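Local coordinates for UDP-N-Acetylenolpyruvylglucosamine Reductase (Thermus caldophilus, PDB 2GQT), which probably catalyses the NADPH-dependent, FAD-mediated reduction of UDP-N-acetylenolpyruvylglucosamine to UDP-N-acetylmuramate, a step in building the bacterial cell wall, at residues A[14-18]-A[195-199]; A[45-49]-A[105-109]; A[63-69]-A[161-165]. All coordinates share one frame; numbering follows the deposited sequence.

Contact 1: A[14-18]-A[195-199]; sequences YTTLG and KSAGC. With FAD (flavin-adenine dinucleotide), chain C.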
loop_
_atom_site.group_PDB
_atom_site.type_symbol
_atom_site.label_atom_id
_atom_site.label_comp_id
_atom_site.label_asym_id
_atom_site.label_seq_id
_atom_site.Cartn_x
_atom_site.Cartn_y
_atom_site.Cartn_z
ATOM N N TYR A 14 -11.601 -5.453 3.150
ATOM C CA TYR A 14 -10.531 -5.442 2.138
ATOM C C TYR A 14 -9.486 -4.379 2.399
ATOM O O TYR A 14 -8.710 -4.035 1.509
ATOM C CB TYR A 14 -11.119 -5.218 0.751
ATOM C CG TYR A 14 -11.904 -6.397 0.261
ATOM C CD1 TYR A 14 -13.229 -6.567 0.636
ATOM C CD2 TYR A 14 -11.322 -7.352 -0.569
ATOM C CE1 TYR A 14 -13.959 -7.654 0.205
ATOM C CE2 TYR A 14 -12.047 -8.445 -1.009
ATOM C CZ TYR A 14 -13.365 -8.587 -0.616
ATOM O OH TYR A 14 -14.107 -9.662 -1.041
ATOM N N THR A 15 -9.485 -3.841 3.611
ATOM C CA THR A 15 -8.513 -2.834 4.000
ATOM C C THR A 15 -7.912 -3.248 5.320
ATOM O O THR A 15 -8.583 -3.861 6.167
ATOM C CB THR A 15 -9.129 -1.419 4.111
ATOM O OG1 THR A 15 -10.195 -1.412 5.076
ATOM C CG2 THR A 15 -9.644 -0.934 2.759
ATOM N N THR A 16 -6.640 -2.921 5.501
ATOM C CA THR A 16 -5.966 -3.308 6.725
ATOM C C THR A 16 -6.554 -2.555 7.936
ATOM O O THR A 16 -6.610 -3.104 9.038
ATOM C CB THR A 16 -4.433 -3.189 6.596
ATOM O OG1 THR A 16 -4.085 -1.868 6.192
ATOM C CG2 THR A 16 -3.900 -4.182 5.563
ATOM N N LEU A 17 -7.040 -1.332 7.722
ATOM C CA LEU A 17 -7.733 -0.567 8.766
ATOM C C LEU A 17 -9.076 -1.183 9.203
ATOM O O LEU A 17 -9.476 -1.059 10.359
ATOM C CB LEU A 17 -7.931 0.885 8.321
ATOM C CG LEU A 17 -8.484 1.888 9.331
ATOM C CD1 LEU A 17 -7.667 1.891 10.618
ATOM C CD2 LEU A 17 -8.509 3.269 8.717
ATOM N N GLY A 18 -9.779 -1.827 8.277
ATOM C CA GLY A 18 -11.027 -2.518 8.610
ATOM C C GLY A 18 -12.250 -1.628 8.650
ATOM O O GLY A 18 -13.211 -1.922 9.370
ATOM N N LYS A 195 -1.724 -3.789 13.375
ATOM C CA LYS A 195 -3.109 -3.406 13.008
ATOM C C LYS A 195 -3.178 -1.910 12.668
ATOM O O LYS A 195 -2.851 -1.079 13.517
ATOM C CB LYS A 195 -4.143 -3.767 14.094
ATOM C CG LYS A 195 -3.950 -3.080 15.456
ATOM C CD LYS A 195 -4.748 -3.784 16.536
ATOM C CE LYS A 195 -4.124 -3.606 17.908
ATOM N NZ LYS A 195 -4.879 -4.367 18.943
ATOM N N SER A 196 -3.587 -1.572 11.439
ATOM C CA SER A 196 -3.689 -0.168 10.988
ATOM C C SER A 196 -3.746 -0.018 9.467
ATOM O O SER A 196 -3.848 -1.004 8.739
ATOM C CB SER A 196 -2.489 0.635 11.488
ATOM O OG SER A 196 -1.300 0.187 10.852
ATOM N N ALA A 197 -3.678 1.230 9.002
ATOM C CA ALA A 197 -3.370 1.535 7.605
ATOM C C ALA A 197 -1.954 2.124 7.529
ATOM O O ALA A 197 -1.627 2.909 6.631
ATOM C CB ALA A 197 -4.395 2.490 7.018
ATOM N N GLY A 198 -1.114 1.724 8.481
ATOM C CA GLY A 198 0.252 2.229 8.576
ATOM C C GLY A 198 0.252 3.645 9.096
ATOM O O GLY A 198 -0.747 4.099 9.658
ATOM N N CYS A 199 1.363 4.347 8.900
ATOM C CA CYS A 199 1.491 5.730 9.348
ATOM C C CYS A 199 0.313 6.576 8.848
ATOM O O CYS A 199 0.093 6.695 7.637
ATOM C CB CYS A 199 2.831 6.319 8.894
ATOM S SG CYS A 199 4.292 5.646 9.749
HETATM P PA FAD C . -3.829 0.108 -1.529
HETATM O O1A FAD C . -3.894 0.638 -0.158
HETATM O O2A FAD C . -4.754 -0.964 -1.959
HETATM O O5B FAD C . -3.947 1.281 -2.591
HETATM C C5B FAD C . -3.144 2.456 -2.432
HETATM C C4B FAD C . -3.149 3.261 -3.713
HETATM O O4B FAD C . -2.507 2.486 -4.745
HETATM C C3B FAD C . -4.551 3.603 -4.239
HETATM O O3B FAD C . -4.466 4.857 -4.917
HETATM C C2B FAD C . -4.805 2.479 -5.236
HETATM O O2B FAD C . -5.748 2.851 -6.240
HETATM C C1B FAD C . -3.430 2.329 -5.852
HETATM N N9A FAD C . -3.155 1.021 -6.483
HETATM C C8A FAD C . -3.176 -0.182 -5.888
HETATM N N7A FAD C . -2.847 -1.115 -6.784
HETATM C C5A FAD C . -2.587 -0.503 -7.944
HETATM C C6A FAD C . -2.221 -0.928 -9.227
HETATM N N6A FAD C . -2.004 -2.214 -9.533
HETATM N N1A FAD C . -2.056 0.004 -10.188
HETATM C C2A FAD C . -2.259 1.305 -9.935
HETATM N N3A FAD C . -2.622 1.761 -8.740
HETATM C C4A FAD C . -2.792 0.862 -7.751
HETATM N N1 FAD C . 4.211 2.555 3.343
HETATM C C2 FAD C . 5.525 2.897 3.107
HETATM O O2 FAD C . 5.809 3.592 2.142
HETATM N N3 FAD C . 6.521 2.477 3.984
HETATM C C4 FAD C . 6.233 1.689 5.092
HETATM O O4 FAD C . 7.145 1.326 5.842
HETATM C C4X FAD C . 4.903 1.339 5.316
HETATM N N5 FAD C . 4.568 0.559 6.420
HETATM C C5X FAD C . 3.237 0.158 6.599
HETATM C C6 FAD C . 2.922 -0.680 7.669
HETATM C C7 FAD C . 1.614 -1.110 7.872
HETATM C C7M FAD C . 1.295 -2.040 9.048
HETATM C C8 FAD C . 0.613 -0.685 6.993
HETATM C C8M FAD C . -0.837 -1.144 7.203
HETATM C C9 FAD C . 0.927 0.158 5.930
HETATM C C9A FAD C . 2.237 0.589 5.719
HETATM N N10 FAD C . 2.568 1.439 4.650
HETATM C C10 FAD C . 3.903 1.777 4.442
HETATM C "C1'" FAD C . 1.535 2.010 3.746
HETATM C "C2'" FAD C . 1.176 1.062 2.590
HETATM O "O2'" FAD C . 1.568 -0.291 2.897
HETATM C "C3'" FAD C . 1.840 1.469 1.274
HETATM O "O3'" FAD C . 1.384 2.772 0.884
HETATM C "C4'" FAD C . 1.571 0.447 0.161
HETATM O "O4'" FAD C . 2.387 0.758 -0.970
HETATM C "C5'" FAD C . 0.109 0.392 -0.276
HETATM O "O5'" FAD C . -0.017 -0.729 -1.152
HETATM P P FAD C . -1.407 -1.510 -1.233
HETATM O O1P FAD C . -1.232 -2.567 -2.248
HETATM O O2P FAD C . -1.914 -1.866 0.109
HETATM O O3P FAD C . -2.309 -0.348 -1.879
#
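With chi1 of 55°, the hydroxyl of Thr16 sits between its own backbone N and carbonyl carbon and faces Ser196, while at Leu17 a chi1 of -173° swings CG anti to the backbone N; CB, placed by the backbone, meets Ala197. The first torsion makes the polar link: Thr16 OG1 donates to Ser196 O at 2.7 Å. The donor lies in the plane of that carbonyl, at a C=O...donor angle of 145°, so the bond is both short and well directed. Leu17 N also comes near Ser196 O but at a poor angle, which leaves the threonine hydroxyl as the donor across these two segments. Beside it, Leu17 CB rests on Ala197 CB at 4.1 Å, a small apolar patch.

The loop 195-199 is braced from within, because Ser196 OG accepts from Gly198 N at 2.8 Å and forms an ST turn. Thr15 OG1 likewise accepts from Gly18 N at 3.3 Å, an ST motif in the other loop. The flavin's dimethylbenzene end lies against the junction: FAD C8M is 3.5 Å from Thr16 OG1 and 3.2 Å from Gly198 N. A side chain on Gly198 would run into FAD C9, and its positive phi also suits glycine. Cys199, the probable proton donor, follows directly, so this loop-to-loop joint belongs to the flavin site of a MurB reductase, at the C8 methyl of the isoalloxazine.

Contact 2: A[45-49]-A[105-109]; sequences LGNGS and IPAQV. With FAD (flavin-adenine dinucleotide), chain C.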
loop_
_atom_site.group_PDB
_atom_site.type_symbol
_atom_site.label_atom_id
_atom_site.label_comp_id
_atom_site.label_asym_id
_atom_site.label_seq_id
_atom_site.Cartn_x
_atom_site.Cartn_y
_atom_site.Cartn_z
ATOM N N LEU A 45 -7.831 -1.563 -6.422
ATOM C CA LEU A 45 -7.563 -1.914 -5.041
ATOM C C LEU A 45 -6.392 -2.879 -4.974
ATOM O O LEU A 45 -6.412 -3.926 -5.642
ATOM C CB LEU A 45 -8.807 -2.556 -4.424
ATOM C CG LEU A 45 -8.722 -3.166 -3.026
ATOM C CD1 LEU A 45 -8.502 -2.099 -1.958
ATOM C CD2 LEU A 45 -9.980 -3.977 -2.764
ATOM N N GLY A 46 -5.379 -2.530 -4.179
ATOM C CA GLY A 46 -4.263 -3.437 -3.903
ATOM C C GLY A 46 -4.570 -4.189 -2.621
ATOM O O GLY A 46 -5.669 -4.717 -2.454
ATOM N N ASN A 47 -3.617 -4.204 -1.694
ATOM C CA ASN A 47 -3.843 -4.853 -0.408
ATOM C C ASN A 47 -4.630 -3.997 0.593
ATOM O O ASN A 47 -4.842 -4.413 1.728
ATOM C CB ASN A 47 -2.529 -5.325 0.208
ATOM C CG ASN A 47 -2.728 -6.445 1.210
ATOM O OD1 ASN A 47 -3.526 -7.362 0.986
ATOM N ND2 ASN A 47 -1.993 -6.381 2.310
ATOM N N GLY A 48 -5.066 -2.810 0.172
ATOM C CA GLY A 48 -5.873 -1.948 1.023
ATOM C C GLY A 48 -5.145 -1.427 2.251
ATOM O O GLY A 48 -5.807 -1.109 3.243
ATOM N N SER A 49 -3.807 -1.325 2.194
ATOM C CA SER A 49 -3.024 -0.948 3.365
ATOM C C SER A 49 -2.726 0.541 3.474
ATOM O O SER A 49 -2.163 0.967 4.475
ATOM C CB SER A 49 -1.725 -1.766 3.460
ATOM O OG SER A 49 -0.805 -1.454 2.420
ATOM N N ILE A 105 6.305 -3.808 4.755
ATOM C CA ILE A 105 5.324 -3.043 3.983
ATOM C C ILE A 105 4.293 -4.008 3.390
ATOM O O ILE A 105 4.608 -4.769 2.477
ATOM C CB ILE A 105 5.989 -2.238 2.857
ATOM C CG1 ILE A 105 7.099 -1.349 3.426
ATOM C CG2 ILE A 105 4.925 -1.408 2.125
ATOM C CD1 ILE A 105 7.905 -0.599 2.385
ATOM N N PRO A 106 3.055 -3.998 3.913
ATOM C CA PRO A 106 2.068 -5.006 3.517
ATOM C C PRO A 106 1.312 -4.624 2.233
ATOM O O PRO A 106 0.082 -4.510 2.222
ATOM C CB PRO A 106 1.141 -5.048 4.737
ATOM C CG PRO A 106 1.127 -3.662 5.205
ATOM C CD PRO A 106 2.513 -3.094 4.945
ATOM N N ALA A 107 2.068 -4.439 1.154
ATOM C CA ALA A 107 1.556 -3.947 -0.112
ATOM C C ALA A 107 1.418 -5.061 -1.140
ATOM O O ALA A 107 2.175 -6.040 -1.108
ATOM C CB ALA A 107 2.519 -2.913 -0.658
ATOM N N GLN A 108 0.513 -4.890 -2.103
ATOM C CA GLN A 108 0.706 -5.540 -3.394
ATOM C C GLN A 108 1.757 -4.750 -4.172
ATOM O O GLN A 108 1.955 -3.551 -3.945
ATOM C CB GLN A 108 -0.585 -5.588 -4.198
ATOM C CG GLN A 108 -1.551 -6.658 -3.750
ATOM C CD GLN A 108 -2.794 -6.698 -4.602
ATOM O OE1 GLN A 108 -2.820 -6.165 -5.723
ATOM N NE2 GLN A 108 -3.835 -7.352 -4.087
ATOM N N VAL A 109 2.412 -5.423 -5.111
ATOM C CA VAL A 109 3.392 -4.766 -5.970
ATOM C C VAL A 109 2.832 -3.491 -6.618
ATOM O O VAL A 109 3.492 -2.440 -6.622
ATOM C CB VAL A 109 3.911 -5.747 -7.049
ATOM C CG1 VAL A 109 4.639 -5.015 -8.179
ATOM C CG2 VAL A 109 4.822 -6.763 -6.417
HETATM P PA FAD C . -3.829 0.108 -1.529
HETATM O O1A FAD C . -3.894 0.638 -0.158
HETATM O O2A FAD C . -4.754 -0.964 -1.959
HETATM O O5B FAD C . -3.947 1.281 -2.591
HETATM C C5B FAD C . -3.144 2.456 -2.432
HETATM C C4B FAD C . -3.149 3.261 -3.713
HETATM O O4B FAD C . -2.507 2.486 -4.745
HETATM C C3B FAD C . -4.551 3.603 -4.239
HETATM O O3B FAD C . -4.466 4.857 -4.917
HETATM C C2B FAD C . -4.805 2.479 -5.236
HETATM O O2B FAD C . -5.748 2.851 -6.240
HETATM C C1B FAD C . -3.430 2.329 -5.852
HETATM N N9A FAD C . -3.155 1.021 -6.483
HETATM C C8A FAD C . -3.176 -0.182 -5.888
HETATM N N7A FAD C . -2.847 -1.115 -6.784
HETATM C C5A FAD C . -2.587 -0.503 -7.944
HETATM C C6A FAD C . -2.221 -0.928 -9.227
HETATM N N6A FAD C . -2.004 -2.214 -9.533
HETATM N N1A FAD C . -2.056 0.004 -10.188
HETATM C C2A FAD C . -2.259 1.305 -9.935
HETATM N N3A FAD C . -2.622 1.761 -8.740
HETATM C C4A FAD C . -2.792 0.862 -7.751
HETATM N N1 FAD C . 4.211 2.555 3.343
HETATM C C2 FAD C . 5.525 2.897 3.107
HETATM O O2 FAD C . 5.809 3.592 2.142
HETATM N N3 FAD C . 6.521 2.477 3.984
HETATM C C4 FAD C . 6.233 1.689 5.092
HETATM O O4 FAD C . 7.145 1.326 5.842
HETATM C C4X FAD C . 4.903 1.339 5.316
HETATM N N5 FAD C . 4.568 0.559 6.420
HETATM C C5X FAD C . 3.237 0.158 6.599
HETATM C C6 FAD C . 2.922 -0.680 7.669
HETATM C C7 FAD C . 1.614 -1.110 7.872
HETATM C C7M FAD C . 1.295 -2.040 9.048
HETATM C C8 FAD C . 0.613 -0.685 6.993
HETATM C C8M FAD C . -0.837 -1.144 7.203
HETATM C C9 FAD C . 0.927 0.158 5.930
HETATM C C9A FAD C . 2.237 0.589 5.719
HETATM N N10 FAD C . 2.568 1.439 4.650
HETATM C C10 FAD C . 3.903 1.777 4.442
HETATM C "C1'" FAD C . 1.535 2.010 3.746
HETATM C "C2'" FAD C . 1.176 1.062 2.590
HETATM O "O2'" FAD C . 1.568 -0.291 2.897
HETATM C "C3'" FAD C . 1.840 1.469 1.274
HETATM O "O3'" FAD C . 1.384 2.772 0.884
HETATM C "C4'" FAD C . 1.571 0.447 0.161
HETATM O "O4'" FAD C . 2.387 0.758 -0.970
HETATM C "C5'" FAD C . 0.109 0.392 -0.276
HETATM O "O5'" FAD C . -0.017 -0.729 -1.152
HETATM P P FAD C . -1.407 -1.510 -1.233
HETATM O O1P FAD C . -1.232 -2.567 -2.248
HETATM O O2P FAD C . -1.914 -1.866 0.109
HETATM O O3P FAD C . -2.309 -0.348 -1.879
HETATM O O HOH W 1 -5.068 -5.634 -7.265
HETATM O O HOH W 2 -7.032 -6.539 -4.014
HETATM O O HOH W 3 -3.991 -8.538 -1.559
#
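The pyrophosphate-binding site of the FAD domain is built here from two loops, 45-49 with two glycines and 105-109 with a turn at Pro106, whose backbone N-H groups converge on the phosphates, as in the FAD_PCMH clan. FAD O1P is gripped from both sides of the contact, by Asn47 N and by Gln108 N, each at 2.9 Å. Gly46 N and Gly48 N share FAD O2A. Gln108 is also the N-cap of helix 109-114, an end whose dipole would probably favour the bound anion. At Gly46 a side chain would collide with FAD O1P.

The direct bond between the loops runs from Asn47 ND2 to Pro106 O, 2.8 Å long with an N-H...O angle of 160°. The acceptor lies near the amide plane of Asn47, but the donor stands 45° above the carbonyl plane. Pro106, centre of an inverse gamma turn, lays CG 3.5 Å from FAD C8.

The Gln108 side chain, extended beyond CG, runs alongside Gly46, with CD 3.6 Å from Gly46 CA. Its amide reaches the other loop through water: OE1 shares one with Leu45 O, and NE2 shares another with Asn47 OD1. Cut back to an alanine, this position would probably leave both waters without their amide partner and open a gap beside Gly46. Ser49 OG donates to FAD O2P at 2.6 Å and accepts from FAD O2' at 2.7 Å.

Contact 3: A[63-69]-A[161-165]; sequences IRLAGEF and IVTRV. With FAD (flavin-adenine dinucleotide), chain C.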
loop_
_atom_site.group_PDB
_atom_site.type_symbol
_atom_site.label_atom_id
_atom_site.label_comp_id
_atom_site.label_asym_id
_atom_site.label_seq_id
_atom_site.Cartn_x
_atom_site.Cartn_y
_atom_site.Cartn_z
ATOM N N ILE A 63 -11.376 -2.601 -8.984
ATOM C CA ILE A 63 -10.681 -3.687 -9.656
ATOM C C ILE A 63 -9.580 -4.271 -8.774
ATOM O O ILE A 63 -8.755 -3.533 -8.218
ATOM C CB ILE A 63 -10.079 -3.208 -10.989
ATOM C CG1 ILE A 63 -11.189 -2.763 -11.949
ATOM C CG2 ILE A 63 -9.228 -4.298 -11.626
ATOM C CD1 ILE A 63 -10.691 -2.098 -13.206
ATOM N N ARG A 64 -9.602 -5.595 -8.642
ATOM C CA ARG A 64 -8.542 -6.377 -7.995
ATOM C C ARG A 64 -7.869 -7.217 -9.066
ATOM O O ARG A 64 -8.547 -7.856 -9.876
ATOM C CB ARG A 64 -9.137 -7.346 -6.966
ATOM C CG ARG A 64 -9.630 -6.748 -5.680
ATOM C CD ARG A 64 -9.907 -7.857 -4.678
ATOM N NE ARG A 64 -10.615 -9.021 -5.226
ATOM C CZ ARG A 64 -10.817 -10.142 -4.545
ATOM N NH1 ARG A 64 -10.362 -10.248 -3.300
ATOM N NH2 ARG A 64 -11.473 -11.155 -5.091
ATOM N N LEU A 65 -6.542 -7.251 -9.042
ATOM C CA LEU A 65 -5.772 -8.035 -9.994
ATOM C C LEU A 65 -5.398 -9.376 -9.408
ATOM O O LEU A 65 -4.714 -9.448 -8.383
ATOM C CB LEU A 65 -4.512 -7.277 -10.398
ATOM C CG LEU A 65 -4.691 -5.885 -11.005
ATOM C CD1 LEU A 65 -3.329 -5.257 -11.195
ATOM C CD2 LEU A 65 -5.461 -5.932 -12.322
ATOM N N ALA A 66 -5.861 -10.431 -10.060
ATOM C CA ALA A 66 -5.567 -11.788 -9.626
ATOM C C ALA A 66 -5.132 -12.612 -10.841
ATOM O O ALA A 66 -4.666 -12.044 -11.827
ATOM C CB ALA A 66 -6.785 -12.388 -8.922
ATOM N N GLY A 67 -5.256 -13.939 -10.779
ATOM C CA GLY A 67 -4.917 -14.788 -11.924
ATOM C C GLY A 67 -3.505 -14.544 -12.419
ATOM O O GLY A 67 -2.552 -14.604 -11.649
ATOM N N GLU A 68 -3.364 -14.240 -13.705
ATOM C CA GLU A 68 -2.041 -14.032 -14.289
ATOM C C GLU A 68 -1.293 -12.866 -13.634
ATOM O O GLU A 68 -0.056 -12.814 -13.659
ATOM C CB GLU A 68 -2.140 -13.818 -15.799
ATOM C CG GLU A 68 -2.681 -12.461 -16.217
ATOM C CD GLU A 68 -2.587 -12.237 -17.707
ATOM O OE1 GLU A 68 -3.336 -12.899 -18.449
ATOM O OE2 GLU A 68 -1.781 -11.384 -18.133
ATOM N N PHE A 69 -2.040 -11.950 -13.018
ATOM C CA PHE A 69 -1.435 -10.786 -12.363
ATOM C C PHE A 69 -0.852 -11.107 -10.985
ATOM O O PHE A 69 -0.247 -10.243 -10.370
ATOM C CB PHE A 69 -2.430 -9.625 -12.298
ATOM C CG PHE A 69 -2.973 -9.230 -13.641
ATOM C CD1 PHE A 69 -4.278 -9.544 -13.988
ATOM C CD2 PHE A 69 -2.172 -8.577 -14.571
ATOM C CE1 PHE A 69 -4.790 -9.197 -15.237
ATOM C CE2 PHE A 69 -2.674 -8.228 -15.823
ATOM C CZ PHE A 69 -3.980 -8.549 -16.154
ATOM N N ILE A 161 -3.070 1.483 -14.573
ATOM C CA ILE A 161 -3.059 0.324 -13.693
ATOM C C ILE A 161 -1.722 -0.385 -13.875
ATOM O O ILE A 161 -1.407 -0.853 -14.970
ATOM C CB ILE A 161 -4.216 -0.633 -14.028
ATOM C CG1 ILE A 161 -5.553 0.109 -13.966
ATOM C CG2 ILE A 161 -4.199 -1.849 -13.082
ATOM C CD1 ILE A 161 -6.744 -0.753 -14.312
ATOM N N VAL A 162 -0.918 -0.441 -12.818
ATOM C CA VAL A 162 0.305 -1.237 -12.853
ATOM C C VAL A 162 -0.096 -2.710 -12.900
ATOM O O VAL A 162 -0.867 -3.169 -12.058
ATOM C CB VAL A 162 1.175 -0.960 -11.624
ATOM C CG1 VAL A 162 2.431 -1.836 -11.629
ATOM C CG2 VAL A 162 1.532 0.526 -11.553
ATOM N N THR A 163 0.391 -3.426 -13.906
ATOM C CA THR A 163 -0.018 -4.814 -14.115
ATOM C C THR A 163 1.101 -5.823 -13.862
ATOM O O THR A 163 0.818 -6.972 -13.508
ATOM C CB THR A 163 -0.566 -5.018 -15.534
ATOM O OG1 THR A 163 0.345 -4.441 -16.476
ATOM C CG2 THR A 163 -1.914 -4.342 -15.668
ATOM N N ARG A 164 2.350 -5.384 -14.001
ATOM C CA ARG A 164 3.501 -6.281 -13.977
ATOM C C ARG A 164 4.767 -5.446 -13.851
ATOM O O ARG A 164 4.810 -4.340 -14.376
ATOM C CB ARG A 164 3.552 -6.966 -15.347
ATOM C CG ARG A 164 3.905 -8.402 -15.419
ATOM C CD ARG A 164 3.454 -8.866 -16.797
ATOM N NE ARG A 164 2.336 -9.775 -16.639
ATOM C CZ ARG A 164 1.102 -9.629 -17.115
ATOM N NH1 ARG A 164 0.736 -8.594 -17.863
ATOM N NH2 ARG A 164 0.222 -10.577 -16.848
ATOM N N VAL A 165 5.798 -5.977 -13.204
ATOM C CA VAL A 165 7.086 -5.294 -13.115
ATOM C C VAL A 165 8.245 -6.259 -13.358
ATOM O O VAL A 165 8.083 -7.479 -13.241
ATOM C CB VAL A 165 7.296 -4.585 -11.742
ATOM C CG1 VAL A 165 6.153 -3.635 -11.420
ATOM C CG2 VAL A 165 7.505 -5.589 -10.610
HETATM P PA FAD C . -3.829 0.108 -1.529
HETATM O O1A FAD C . -3.894 0.638 -0.158
HETATM O O2A FAD C . -4.754 -0.964 -1.959
HETATM O O5B FAD C . -3.947 1.281 -2.591
HETATM C C5B FAD C . -3.144 2.456 -2.432
HETATM C C4B FAD C . -3.149 3.261 -3.713
HETATM O O4B FAD C . -2.507 2.486 -4.745
HETATM C C3B FAD C . -4.551 3.603 -4.239
HETATM O O3B FAD C . -4.466 4.857 -4.917
HETATM C C2B FAD C . -4.805 2.479 -5.236
HETATM O O2B FAD C . -5.748 2.851 -6.240
HETATM C C1B FAD C . -3.430 2.329 -5.852
HETATM N N9A FAD C . -3.155 1.021 -6.483
HETATM C C8A FAD C . -3.176 -0.182 -5.888
HETATM N N7A FAD C . -2.847 -1.115 -6.784
HETATM C C5A FAD C . -2.587 -0.503 -7.944
HETATM C C6A FAD C . -2.221 -0.928 -9.227
HETATM N N6A FAD C . -2.004 -2.214 -9.533
HETATM N N1A FAD C . -2.056 0.004 -10.188
HETATM C C2A FAD C . -2.259 1.305 -9.935
HETATM N N3A FAD C . -2.622 1.761 -8.740
HETATM C C4A FAD C . -2.792 0.862 -7.751
HETATM N N1 FAD C . 4.211 2.555 3.343
HETATM C C2 FAD C . 5.525 2.897 3.107
HETATM O O2 FAD C . 5.809 3.592 2.142
HETATM N N3 FAD C . 6.521 2.477 3.984
HETATM C C4 FAD C . 6.233 1.689 5.092
HETATM O O4 FAD C . 7.145 1.326 5.842
HETATM C C4X FAD C . 4.903 1.339 5.316
HETATM N N5 FAD C . 4.568 0.559 6.420
HETATM C C5X FAD C . 3.237 0.158 6.599
HETATM C C6 FAD C . 2.922 -0.680 7.669
HETATM C C7 FAD C . 1.614 -1.110 7.872
HETATM C C7M FAD C . 1.295 -2.040 9.048
HETATM C C8 FAD C . 0.613 -0.685 6.993
HETATM C C8M FAD C . -0.837 -1.144 7.203
HETATM C C9 FAD C . 0.927 0.158 5.930
HETATM C C9A FAD C . 2.237 0.589 5.719
HETATM N N10 FAD C . 2.568 1.439 4.650
HETATM C C10 FAD C . 3.903 1.777 4.442
HETATM C "C1'" FAD C . 1.535 2.010 3.746
HETATM C "C2'" FAD C . 1.176 1.062 2.590
HETATM O "O2'" FAD C . 1.568 -0.291 2.897
HETATM C "C3'" FAD C . 1.840 1.469 1.274
HETATM O "O3'" FAD C . 1.384 2.772 0.884
HETATM C "C4'" FAD C . 1.571 0.447 0.161
HETATM O "O4'" FAD C . 2.387 0.758 -0.970
HETATM C "C5'" FAD C . 0.109 0.392 -0.276
HETATM O "O5'" FAD C . -0.017 -0.729 -1.152
HETATM P P FAD C . -1.407 -1.510 -1.233
HETATM O O1P FAD C . -1.232 -2.567 -2.248
HETATM O O2P FAD C . -1.914 -1.866 0.109
HETATM O O3P FAD C . -2.309 -0.348 -1.879
HETATM O O HOH W 4 2.666 -11.634 -14.306
#
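Arg164 NH2 and Glu68 OE2 form a salt bridge at 2.5 Å, hydrogen-bonded with an N-H...O angle of 138°. The guanidinium meets the carboxylate oxygen on its anti side, and the two planes are turned 54° against each other, so this is a one-point contact rather than a paired, coplanar one. Glu68 reaches it with an extended chain beyond CG; Arg164 arrives by bending at chi3. A second, softer link runs through a water that donates to Glu68 O and accepts from Arg164 NE. The other end of the guanidinium, NH1, is engaged by Glu132, which also takes the Thr163 hydroxyl, so Arg164 probably balances two carboxylates.

The adenine of FAD is read by the backbone of the same strand: Val162 N donates to FAD N1A and FAD N6A donates to Val162 O, both at 2.9 Å, a two-bond match to the Watson-Crick edge of the base.

Packing fills the space around these bonds. The Phe69 ring has Glu68 CG over the centre of one face, 3.9 Å above the plane, and Leu65 CD2 over the opposite face, nearer the rim. Thr163 O lies at its edge, 3.6 Å from Phe69 CD2. Leu65 CD1 comes up against Val162 O at 3.3 Å and, on the same side, Ile161 CG2 at 4.0 Å, and it also touches the adenine amine.

Strands 63-65 and 161-165 run in nearly the same direction, 5° apart, but 9.5 Å between axes and in different sheets, so no backbone pairing joins them; the side chains of Ile63 and Leu65 bridge to Ile161 and the Val162 backbone. Helix 31-37 lies against both segments, touching Ile63 and Glu68 of the first and Ile161 and Thr163 of the second, while strand 22-28 touches Ile63 and Phe69, and strand 42-44 adjoins Ile63 and Ile161.

The three contacts are spread along one FAD molecule: contact 1 at the flavin's methyl end, contact 2 at the pyrophosphate, contact 3 at the adenine. Centre to centre, contact 2 lies about 10 Å from contact 1 and about 12 Å from contact 3; the outer pair are about 21 Å apart. In sequence the segments run 14-18, 45-49, 63-69, 105-109, 161-165, 195-199, so contact 1 spans the other two while contacts 2 and 3 interleave. Leu45 N probably bonds to Ile63 O, joining contacts 2 and 3. Contact 1 sets 195-199, of the C-terminal family region, against 14-18, where Thr16 N probably bonds to Gly48 O of the FAD-binding region, so the two regions meet around a shared cofactor.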